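Local coordinates for ABC transporter substrate binding protein (Ribose) (PDB 4WT7) that probably binds carbohydrates for an ABC transporter, and holds D-allitol in the cleft between its two lobes, at residues D47-N52 with Q273-L278; I37-T42 with V93-T98; T42-D47 with G249-P254. All blocks are in the same frame, centred on the assembly; numbering follows the deposited sequence.

Overall arrangement
The three contacts surround one molecule of D-allitol. The centres of interactions 1 and 2 are about 11 Å apart. Interaction 3 has its centre about 9 Å from that of interaction 1 and about 14 Å from that of interaction 2. Their first segments run consecutively from residue 37 to 52: the end of strand 34-39, the loop after it and the start of helix 45-60. The second segments follow later in the chain, at 93-98, 249-254 and 273-278. Interaction 2 lies within the parallel sheet of one lobe. Interaction 3 joins that lobe to the loop after strand 246-249 of the other sheet, and interaction 1 docks helix 275-290 beside helix 45-60. One short segment of chain thus links sheet, lobe boundary and ligand.

Interaction 1 of 3, residues D47-N52 with Q273-L278; sequences DLQAYN and QQPAEL. With X9X (D-allitol), chain C.
Gln-49 and Pro-275 make the main apolar contact, their side chains crossing at an oblique angle, with CB of Gln-49 3.7 Å from CB of Pro-275 and about as far from its CG. Beside them Ala-50 meets the proline backbone: its CA lies 3.5 Å from Pro-275 O, with an angle of 139° at the hydrogen, a geometry that fits a CA-H...O contact. CA of Ala-50 and CA of Pro-275 are 4.7 Å apart, a close approach consistent with the small alanine side chain.

The polar link is indirect. Gln-49 bends at chi2 (-78°), turning its amide toward Ala-276, and one water donates to Gln-49 OE1 (3.1 Å) while accepting from Ala-276 N (3.0 Å). It thereby occupies an N-H in the first turn of helix 275-290.

Allitol provides a further bridge. Asp-47 OD1 accepts from its OAE at 2.9 Å, and Gln-273 NE2 donates to OAB at 2.9 Å along a nearly straight line (170°). Arg-72 pairs with the other carboxylate oxygen of Asp-47, and Ser-132 with Gln-273 OE1.

Helix 275-290 thus lies against helix 45-60, with Pro-275 also touching Phe-45 and Phe-46, while Tyr-51 faces strands 34-39 and 64-69.

Interaction 2 of 3, residues I37-T42 with V93-T98; sequences ISTAGT and VQLLGT. With X9X (D-allitol), chain C.
The hydroxyl OG of Ser-38 is gripped by two glutamine amides: it donates to Gln-94 OE1 at 2.7 Å, in the carbonyl plane on a lone pair, and is also bonded to Gln-80 NE2 of helix 74-87. Gln-94 reaches it by a bend at chi2 (61°) that carries its amide across to the strand of Ser-38, and the other end of the amide, NE2, donates to Leu-96 O at 2.9 Å. Both ends of the buried amide are therefore held, which fixes its flip.

The backbones form a parallel ladder pairing Ile-37 with Val-93, Ser-38 with Gln-94 and Thr-39 with Leu-95. Ser-38 N donates to Val-93 O (2.9 Å), Leu-95 N to Ser-38 O (2.8 Å), and Ala-40 N to Leu-95 O (3.0 Å) just past the strand end.

On the face toward helix 45-60, Thr-39 and Leu-95 lie side by side, with OG1 of Thr-39 3.2 Å from CD2 of Leu-95. Thr-39 OG1 itself donates to Gly-41 O, tying down the turn. Beyond the ladder Ala-40 CB rests near Gly-97 N, and Leu-96 directs CD1 to within 3.4 Å of allitol OAE.

Neighbouring parallel strands whose following helices, 45-60 and 99-111, lead into crossovers toward opposite edges are characteristic of doubly wound alpha/beta folds, in which ligands commonly bind at the carboxyl ends of the strands, as here.

Interaction 3 of 3, residues T42-D47 with G249-P254; sequences TDHFFD and GVDGSP. With X9X (D-allitol), chain C.
Phe-45 has the most surface buried in this contact, followed by Asp-251 and then Phe-46. The Phe-45 ring meets Pro-254 CD over one face: CD lies 3.6 Å from the ring centroid and 16° off the normal, a CH-pi contact. A chi1 of 173° swings the ring away from its own backbone N and out to the 252-254 turn, where CD2 of Phe-45 also packs on Ser-253 CA at 3.6 Å.

Asp-251 works as a forked acceptor. Its OD1 takes a bond from allitol OAD at 2.7 Å and its OD2 one from OAF at 2.6 Å, while Gln-273 NE2 adds a second donor to OD1. OD2 also receives a water at 2.8 Å; that water donates to Ser-253 OG and accepts from Phe-46 N, stitching the helix start to the opposing loop. Ser-253 OG is bonded to Asp-227 as well.

Phe-46 lays one ring face against the sugar alcohol: OAB sits over the face toward the rim, 3.2 Å from CZ of Phe-46, and the carbons CAJ and CAL lie by CG and CD1. His-44 NE2 donates to OAF at 2.8 Å with a straight bond (167°), so OAF accepts from one lobe and donates to the other. His-44 ND1 donates to Asp-43 OD1 at 2.8 Å, which helps to fix the rotation of the imidazole.

Polyol hydroxyls bonded from both lobes, with an aromatic face against the carbon chain, are consistent with a closed, ligand-filled cleft, as in sugar-binding periplasmic proteins.

Interaction 1 of 3, residues D47-N52 with Q273-L278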
loop_
_atom_site.group_PDB
_atom_site.type_symbol
_atom_site.label_atom_id
_atom_site.label_comp_id
_atom_site.label_asym_id
_atom_site.label_seq_id
_atom_site.Cartn_x
_atom_site.Cartn_y
_atom_site.Cartn_z
ATOM N N ASP A 47 4.980 -5.366 -0.050
ATOM C CA ASP A 47 5.228 -5.842 -1.395
ATOM C C ASP A 47 5.816 -7.243 -1.411
ATOM O O ASP A 47 5.394 -8.078 -2.198
ATOM C CB ASP A 47 6.174 -4.897 -2.142
ATOM C CG ASP A 47 5.655 -3.486 -2.234
ATOM O OD1 ASP A 47 4.613 -3.142 -1.624
ATOM O OD2 ASP A 47 6.321 -2.690 -2.929
ATOM N N LEU A 48 6.824 -7.473 -0.568
ATOM C CA LEU A 48 7.448 -8.780 -0.444
ATOM C C LEU A 48 6.419 -9.848 -0.048
ATOM O O LEU A 48 6.349 -10.901 -0.650
ATOM C CB LEU A 48 8.582 -8.740 0.606
ATOM C CG LEU A 48 9.359 -10.046 0.717
ATOM C CD1 LEU A 48 9.845 -10.495 -0.627
ATOM C CD2 LEU A 48 10.535 -9.923 1.695
ATOM N N GLN A 49 5.614 -9.550 0.959
ATOM C CA GLN A 49 4.577 -10.485 1.432
ATOM C C GLN A 49 3.545 -10.914 0.358
ATOM O O GLN A 49 3.232 -12.091 0.184
ATOM C CB GLN A 49 3.834 -9.827 2.572
ATOM C CG GLN A 49 4.661 -9.653 3.825
ATOM C CD GLN A 49 4.779 -10.957 4.580
ATOM O OE1 GLN A 49 3.767 -11.569 4.982
ATOM N NE2 GLN A 49 6.001 -11.426 4.716
ATOM N N ALA A 50 3.005 -9.929 -0.335
ATOM C CA ALA A 50 2.023 -10.147 -1.391
ATOM C C ALA A 50 2.626 -10.931 -2.573
ATOM O O ALA A 50 2.023 -11.829 -3.113
ATOM C CB ALA A 50 1.495 -8.750 -1.873
ATOM N N TYR A 51 3.819 -10.544 -2.986
ATOM C CA TYR A 51 4.547 -11.240 -4.026
ATOM C C TYR A 51 4.829 -12.683 -3.643
ATOM O O TYR A 51 4.414 -13.600 -4.358
ATOM C CB TYR A 51 5.831 -10.470 -4.346
ATOM C CG TYR A 51 6.688 -10.972 -5.512
ATOM C CD1 TYR A 51 6.218 -10.940 -6.827
ATOM C CD2 TYR A 51 7.990 -11.420 -5.291
ATOM C CE1 TYR A 51 7.005 -11.361 -7.880
ATOM C CE2 TYR A 51 8.790 -11.848 -6.326
ATOM C CZ TYR A 51 8.291 -11.805 -7.627
ATOM O OH TYR A 51 9.080 -12.208 -8.669
ATOM N N ASN A 52 5.503 -12.921 -2.519
ATOM C CA ASN A 52 5.786 -14.307 -2.118
ATOM C C ASN A 52 4.545 -15.217 -1.967
ATOM O O ASN A 52 4.560 -16.397 -2.359
ATOM C CB ASN A 52 6.631 -14.333 -0.832
ATOM C CG ASN A 52 8.068 -13.940 -1.100
ATOM O OD1 ASN A 52 8.482 -13.878 -2.248
ATOM N ND2 ASN A 52 8.834 -13.674 -0.043
ATOM N N GLN A 273 -2.753 -3.796 6.967
ATOM C CA GLN A 273 -3.254 -4.592 5.860
ATOM C C GLN A 273 -2.825 -6.029 5.993
ATOM O O GLN A 273 -2.066 -6.388 6.913
ATOM C CB GLN A 273 -2.691 -4.044 4.562
ATOM C CG GLN A 273 -3.185 -2.672 4.247
ATOM C CD GLN A 273 -3.020 -2.322 2.758
ATOM O OE1 GLN A 273 -3.876 -2.645 1.944
ATOM N NE2 GLN A 273 -1.903 -1.699 2.412
ATOM N N GLN A 274 -3.297 -6.847 5.051
ATOM C CA GLN A 274 -3.047 -8.289 5.035
ATOM C C GLN A 274 -2.501 -8.694 3.658
ATOM O O GLN A 274 -3.221 -9.277 2.830
ATOM C CB GLN A 274 -4.335 -9.028 5.331
ATOM C CG GLN A 274 -4.961 -8.628 6.655
ATOM C CD GLN A 274 -6.056 -9.606 7.119
ATOM O OE1 GLN A 274 -5.750 -10.700 7.611
ATOM N NE2 GLN A 274 -7.328 -9.197 7.012
ATOM N N PRO A 275 -1.240 -8.355 3.400
ATOM C CA PRO A 275 -0.657 -8.590 2.077
ATOM C C PRO A 275 -0.542 -10.077 1.722
ATOM O O PRO A 275 -0.797 -10.467 0.581
ATOM C CB PRO A 275 0.708 -7.901 2.171
ATOM C CG PRO A 275 0.958 -7.721 3.693
ATOM C CD PRO A 275 -0.401 -7.460 4.222
ATOM N N ALA A 276 -0.183 -10.926 2.662
ATOM C CA ALA A 276 -0.149 -12.336 2.297
ATOM C C ALA A 276 -1.570 -12.802 1.886
ATOM O O ALA A 276 -1.736 -13.487 0.869
ATOM C CB ALA A 276 0.445 -13.170 3.402
ATOM N N GLU A 277 -2.589 -12.382 2.635
ATOM C CA GLU A 277 -3.964 -12.717 2.252
ATOM C C GLU A 277 -4.336 -12.152 0.883
ATOM O O GLU A 277 -4.951 -12.829 0.082
ATOM C CB GLU A 277 -4.993 -12.253 3.281
ATOM C CG GLU A 277 -4.997 -13.057 4.559
ATOM C CD GLU A 277 -5.351 -14.522 4.333
ATOM O OE1 GLU A 277 -6.121 -14.810 3.385
ATOM O OE2 GLU A 277 -4.820 -15.377 5.092
ATOM N N LEU A 278 -3.975 -10.904 0.615
ATOM C CA LEU A 278 -4.261 -10.321 -0.688
ATOM C C LEU A 278 -3.649 -11.137 -1.819
ATOM O O LEU A 278 -4.297 -11.384 -2.828
ATOM C CB LEU A 278 -3.752 -8.879 -0.763
ATOM C CG LEU A 278 -4.722 -7.919 -0.094
ATOM C CD1 LEU A 278 -3.976 -6.672 0.396
ATOM C CD2 LEU A 278 -5.863 -7.573 -1.042
HETATM O OAA X9X C . 2.922 2.175 -3.632
HETATM C CAG X9X C . 3.503 2.256 -2.380
HETATM C CAI X9X C . 2.864 1.519 -1.249
HETATM O OAC X9X C . 1.654 2.116 -0.848
HETATM C CAK X9X C . 2.757 0.052 -1.546
HETATM O OAE X9X C . 4.025 -0.345 -1.902
HETATM C CAL X9X C . 2.391 -0.754 -0.298
HETATM O OAF X9X C . 3.288 -0.526 0.732
HETATM C CAJ X9X C . 0.959 -0.656 0.187
HETATM O OAD X9X C . 0.702 0.464 0.961
HETATM C CAH X9X C . -0.109 -0.810 -0.876
HETATM O OAB X9X C . -1.330 -1.358 -0.431
HETATM O O HOH W 1 0.856 -10.582 5.436
#

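Interaction 2 of 3, residues I37-T42 with V93-T98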
loop_
_atom_site.group_PDB
_atom_site.type_symbol
_atom_site.label_atom_id
_atom_site.label_comp_id
_atom_site.label_asym_id
_atom_site.label_seq_id
_atom_site.Cartn_x
_atom_site.Cartn_y
_atom_site.Cartn_z
ATOM N N ILE A 37 3.508 -13.699 -12.729
ATOM C CA ILE A 37 3.349 -12.887 -11.522
ATOM C C ILE A 37 4.326 -11.742 -11.548
ATOM O O ILE A 37 5.516 -11.962 -11.414
ATOM C CB ILE A 37 3.620 -13.726 -10.252
ATOM C CG1 ILE A 37 2.610 -14.863 -10.137
ATOM C CG2 ILE A 37 3.556 -12.861 -8.967
ATOM C CD1 ILE A 37 3.022 -15.861 -9.134
ATOM N N SER A 38 3.823 -10.528 -11.718
ATOM C CA SER A 38 4.654 -9.328 -11.908
ATOM C C SER A 38 4.420 -8.315 -10.799
ATOM O O SER A 38 3.287 -7.910 -10.570
ATOM C CB SER A 38 4.330 -8.656 -13.255
ATOM O OG SER A 38 4.998 -7.402 -13.426
ATOM N N THR A 39 5.496 -7.902 -10.109
ATOM C CA THR A 39 5.385 -6.897 -9.050
ATOM C C THR A 39 6.245 -5.679 -9.393
ATOM O O THR A 39 7.301 -5.830 -9.994
ATOM C CB THR A 39 5.802 -7.466 -7.679
ATOM O OG1 THR A 39 5.584 -6.488 -6.666
ATOM C CG2 THR A 39 7.239 -7.875 -7.633
ATOM N N ALA A 40 5.788 -4.478 -9.024
ATOM C CA ALA A 40 6.608 -3.286 -9.199
ATOM C C ALA A 40 7.923 -3.414 -8.382
ATOM O O ALA A 40 8.970 -2.953 -8.818
ATOM C CB ALA A 40 5.854 -2.048 -8.784
ATOM N N GLY A 41 7.860 -4.022 -7.196
ATOM C CA GLY A 41 9.069 -4.259 -6.397
ATOM C C GLY A 41 8.821 -5.235 -5.266
ATOM O O GLY A 41 7.710 -5.746 -5.130
ATOM N N THR A 42 9.859 -5.483 -4.463
ATOM C CA THR A 42 9.727 -6.259 -3.242
ATOM C C THR A 42 10.528 -5.643 -2.080
ATOM O O THR A 42 10.986 -6.381 -1.223
ATOM C CB THR A 42 10.344 -7.657 -3.414
ATOM O OG1 THR A 42 11.676 -7.511 -3.944
ATOM C CG2 THR A 42 9.511 -8.503 -4.334
ATOM N N VAL A 93 -0.835 -11.648 -13.184
ATOM C CA VAL A 93 -1.280 -10.853 -12.037
ATOM C C VAL A 93 -0.252 -9.765 -11.809
ATOM O O VAL A 93 0.946 -10.046 -11.679
ATOM C CB VAL A 93 -1.412 -11.664 -10.687
ATOM C CG1 VAL A 93 -2.186 -10.839 -9.665
ATOM C CG2 VAL A 93 -2.096 -12.977 -10.898
ATOM N N GLN A 94 -0.712 -8.529 -11.758
ATOM C CA GLN A 94 0.182 -7.394 -11.556
ATOM C C GLN A 94 -0.026 -6.788 -10.190
ATOM O O GLN A 94 -1.137 -6.417 -9.806
ATOM C CB GLN A 94 -0.031 -6.335 -12.647
ATOM C CG GLN A 94 0.686 -5.020 -12.402
ATOM C CD GLN A 94 2.180 -5.215 -12.344
ATOM O OE1 GLN A 94 2.743 -6.038 -13.083
ATOM N NE2 GLN A 94 2.841 -4.458 -11.485
ATOM N N LEU A 95 1.068 -6.680 -9.465
ATOM C CA LEU A 95 1.053 -6.167 -8.103
ATOM C C LEU A 95 1.660 -4.749 -8.050
ATOM O O LEU A 95 2.855 -4.554 -8.288
ATOM C CB LEU A 95 1.823 -7.124 -7.173
ATOM C CG LEU A 95 2.154 -6.617 -5.770
ATOM C CD1 LEU A 95 0.893 -6.349 -4.976
ATOM C CD2 LEU A 95 3.030 -7.611 -5.046
ATOM N N LEU A 96 0.817 -3.783 -7.702
ATOM C CA LEU A 96 1.227 -2.402 -7.510
ATOM C C LEU A 96 1.772 -1.802 -8.797
ATOM O O LEU A 96 1.654 -2.379 -9.895
ATOM C CB LEU A 96 2.210 -2.280 -6.320
ATOM C CG LEU A 96 1.508 -2.416 -4.961
ATOM C CD1 LEU A 96 2.456 -2.677 -3.747
ATOM C CD2 LEU A 96 0.640 -1.201 -4.728
ATOM N N GLY A 97 2.336 -0.620 -8.665
ATOM C CA GLY A 97 2.801 0.114 -9.808
ATOM C C GLY A 97 1.910 1.314 -10.035
ATOM O O GLY A 97 0.739 1.355 -9.582
ATOM N N THR A 98 2.471 2.302 -10.736
ATOM C CA THR A 98 1.752 3.487 -11.100
ATOM C C THR A 98 0.839 3.158 -12.274
ATOM O O THR A 98 1.330 2.686 -13.299
ATOM C CB THR A 98 2.718 4.562 -11.590
ATOM O OG1 THR A 98 3.647 4.870 -10.547
ATOM C CG2 THR A 98 1.956 5.779 -11.973
HETATM O OAA X9X C . 2.922 2.175 -3.632
HETATM C CAG X9X C . 3.503 2.256 -2.380
HETATM C CAI X9X C . 2.864 1.519 -1.249
HETATM O OAC X9X C . 1.654 2.116 -0.848
HETATM C CAK X9X C . 2.757 0.052 -1.546
HETATM O OAE X9X C . 4.025 -0.345 -1.902
HETATM C CAL X9X C . 2.391 -0.754 -0.298
HETATM O OAF X9X C . 3.288 -0.526 0.732
HETATM C CAJ X9X C . 0.959 -0.656 0.187
HETATM O OAD X9X C . 0.702 0.464 0.961
HETATM C CAH X9X C . -0.109 -0.810 -0.876
HETATM O OAB X9X C . -1.330 -1.358 -0.431
#

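Interaction 3 of 3, residues T42-D47 with G249-P254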
loop_
_atom_site.group_PDB
_atom_site.type_symbol
_atom_site.label_atom_id
_atom_site.label_comp_id
_atom_site.label_asym_id
_atom_site.label_seq_id
_atom_site.Cartn_x
_atom_site.Cartn_y
_atom_site.Cartn_z
ATOM N N THR A 42 9.859 -5.483 -4.463
ATOM C CA THR A 42 9.727 -6.259 -3.242
ATOM C C THR A 42 10.528 -5.643 -2.080
ATOM O O THR A 42 10.986 -6.381 -1.223
ATOM C CB THR A 42 10.344 -7.657 -3.414
ATOM O OG1 THR A 42 11.676 -7.511 -3.944
ATOM C CG2 THR A 42 9.511 -8.503 -4.334
ATOM N N ASP A 43 10.724 -4.325 -2.073
ATOM C CA ASP A 43 11.745 -3.732 -1.218
ATOM C C ASP A 43 11.249 -3.396 0.183
ATOM O O ASP A 43 11.992 -2.808 0.971
ATOM C CB ASP A 43 12.293 -2.453 -1.860
ATOM C CG ASP A 43 11.461 -1.241 -1.511
ATOM O OD1 ASP A 43 10.230 -1.326 -1.648
ATOM O OD2 ASP A 43 12.038 -0.210 -1.049
ATOM N N HIS A 44 9.997 -3.718 0.494
ATOM C CA HIS A 44 9.520 -3.621 1.870
ATOM C C HIS A 44 8.365 -4.562 2.130
ATOM O O HIS A 44 7.922 -5.267 1.234
ATOM C CB HIS A 44 9.093 -2.196 2.198
ATOM C CG HIS A 44 7.939 -1.709 1.387
ATOM N ND1 HIS A 44 8.093 -1.220 0.104
ATOM C CD2 HIS A 44 6.622 -1.591 1.669
ATOM C CE1 HIS A 44 6.915 -0.847 -0.369
ATOM N NE2 HIS A 44 6.010 -1.051 0.569
ATOM N N PHE A 45 7.860 -4.513 3.355
ATOM C CA PHE A 45 7.000 -5.561 3.920
ATOM C C PHE A 45 5.799 -5.911 3.066
ATOM O O PHE A 45 5.603 -7.072 2.717
ATOM C CB PHE A 45 6.517 -5.121 5.300
ATOM C CG PHE A 45 5.512 -6.029 5.908
ATOM C CD1 PHE A 45 5.898 -7.257 6.446
ATOM C CD2 PHE A 45 4.183 -5.653 5.974
ATOM C CE1 PHE A 45 4.947 -8.086 7.042
ATOM C CE2 PHE A 45 3.239 -6.474 6.565
ATOM C CZ PHE A 45 3.614 -7.692 7.087
ATOM N N PHE A 46 4.989 -4.921 2.729
ATOM C CA PHE A 46 3.745 -5.206 2.039
ATOM C C PHE A 46 4.044 -5.923 0.710
ATOM O O PHE A 46 3.456 -6.989 0.395
ATOM C CB PHE A 46 2.960 -3.922 1.805
ATOM C CG PHE A 46 1.667 -4.132 1.087
ATOM C CD1 PHE A 46 1.629 -4.179 -0.290
ATOM C CD2 PHE A 46 0.487 -4.270 1.790
ATOM C CE1 PHE A 46 0.442 -4.367 -0.955
ATOM C CE2 PHE A 46 -0.712 -4.461 1.133
ATOM C CZ PHE A 46 -0.734 -4.517 -0.242
ATOM N N ASP A 47 4.980 -5.366 -0.050
ATOM C CA ASP A 47 5.228 -5.842 -1.395
ATOM C C ASP A 47 5.816 -7.243 -1.411
ATOM O O ASP A 47 5.394 -8.078 -2.198
ATOM C CB ASP A 47 6.174 -4.897 -2.142
ATOM C CG ASP A 47 5.655 -3.486 -2.234
ATOM O OD1 ASP A 47 4.613 -3.142 -1.624
ATOM O OD2 ASP A 47 6.321 -2.690 -2.929
ATOM N N GLY A 249 -0.088 6.222 9.366
ATOM C CA GLY A 249 0.171 5.478 8.148
ATOM C C GLY A 249 -0.615 4.183 7.960
ATOM O O GLY A 249 -1.551 3.858 8.709
ATOM N N VAL A 250 -0.204 3.437 6.938
ATOM C CA VAL A 250 -0.901 2.239 6.538
ATOM C C VAL A 250 0.081 1.136 6.166
ATOM O O VAL A 250 1.189 1.422 5.698
ATOM C CB VAL A 250 -1.781 2.566 5.289
ATOM C CG1 VAL A 250 -2.550 1.359 4.834
ATOM C CG2 VAL A 250 -2.691 3.729 5.578
ATOM N N ASP A 251 -0.364 -0.107 6.387
ATOM C CA ASP A 251 0.275 -1.378 5.997
ATOM C C ASP A 251 0.410 -2.327 7.212
ATOM O O ASP A 251 0.268 -3.546 7.075
ATOM C CB ASP A 251 1.651 -1.202 5.344
ATOM C CG ASP A 251 1.569 -0.734 3.910
ATOM O OD1 ASP A 251 0.447 -0.460 3.452
ATOM O OD2 ASP A 251 2.651 -0.599 3.269
ATOM N N GLY A 252 0.681 -1.752 8.392
ATOM C CA GLY A 252 1.044 -2.551 9.551
ATOM C C GLY A 252 2.302 -3.386 9.348
ATOM O O GLY A 252 2.326 -4.583 9.642
ATOM N N SER A 253 3.353 -2.779 8.822
ATOM C CA SER A 253 4.649 -3.446 8.829
ATOM C C SER A 253 5.011 -3.658 10.303
ATOM O O SER A 253 4.708 -2.824 11.127
ATOM C CB SER A 253 5.717 -2.605 8.104
ATOM O OG SER A 253 5.213 -2.096 6.886
ATOM N N PRO A 254 5.638 -4.790 10.630
ATOM C CA PRO A 254 5.924 -5.105 12.041
ATOM C C PRO A 254 6.765 -4.043 12.727
ATOM O O PRO A 254 6.499 -3.680 13.874
ATOM C CB PRO A 254 6.723 -6.407 11.969
ATOM C CG PRO A 254 6.335 -7.028 10.672
ATOM C CD PRO A 254 5.987 -5.902 9.725
HETATM O OAA X9X C . 2.922 2.175 -3.632
HETATM C CAG X9X C . 3.503 2.256 -2.380
HETATM C CAI X9X C . 2.864 1.519 -1.249
HETATM O OAC X9X C . 1.654 2.116 -0.848
HETATM C CAK X9X C . 2.757 0.052 -1.546
HETATM O OAE X9X C . 4.025 -0.345 -1.902
HETATM C CAL X9X C . 2.391 -0.754 -0.298
HETATM O OAF X9X C . 3.288 -0.526 0.732
HETATM C CAJ X9X C . 0.959 -0.656 0.187
HETATM O OAD X9X C . 0.702 0.464 0.961
HETATM C CAH X9X C . -0.109 -0.810 -0.876
HETATM O OAB X9X C . -1.330 -1.358 -0.431
HETATM O O HOH W 2 4.730 -2.259 4.196
#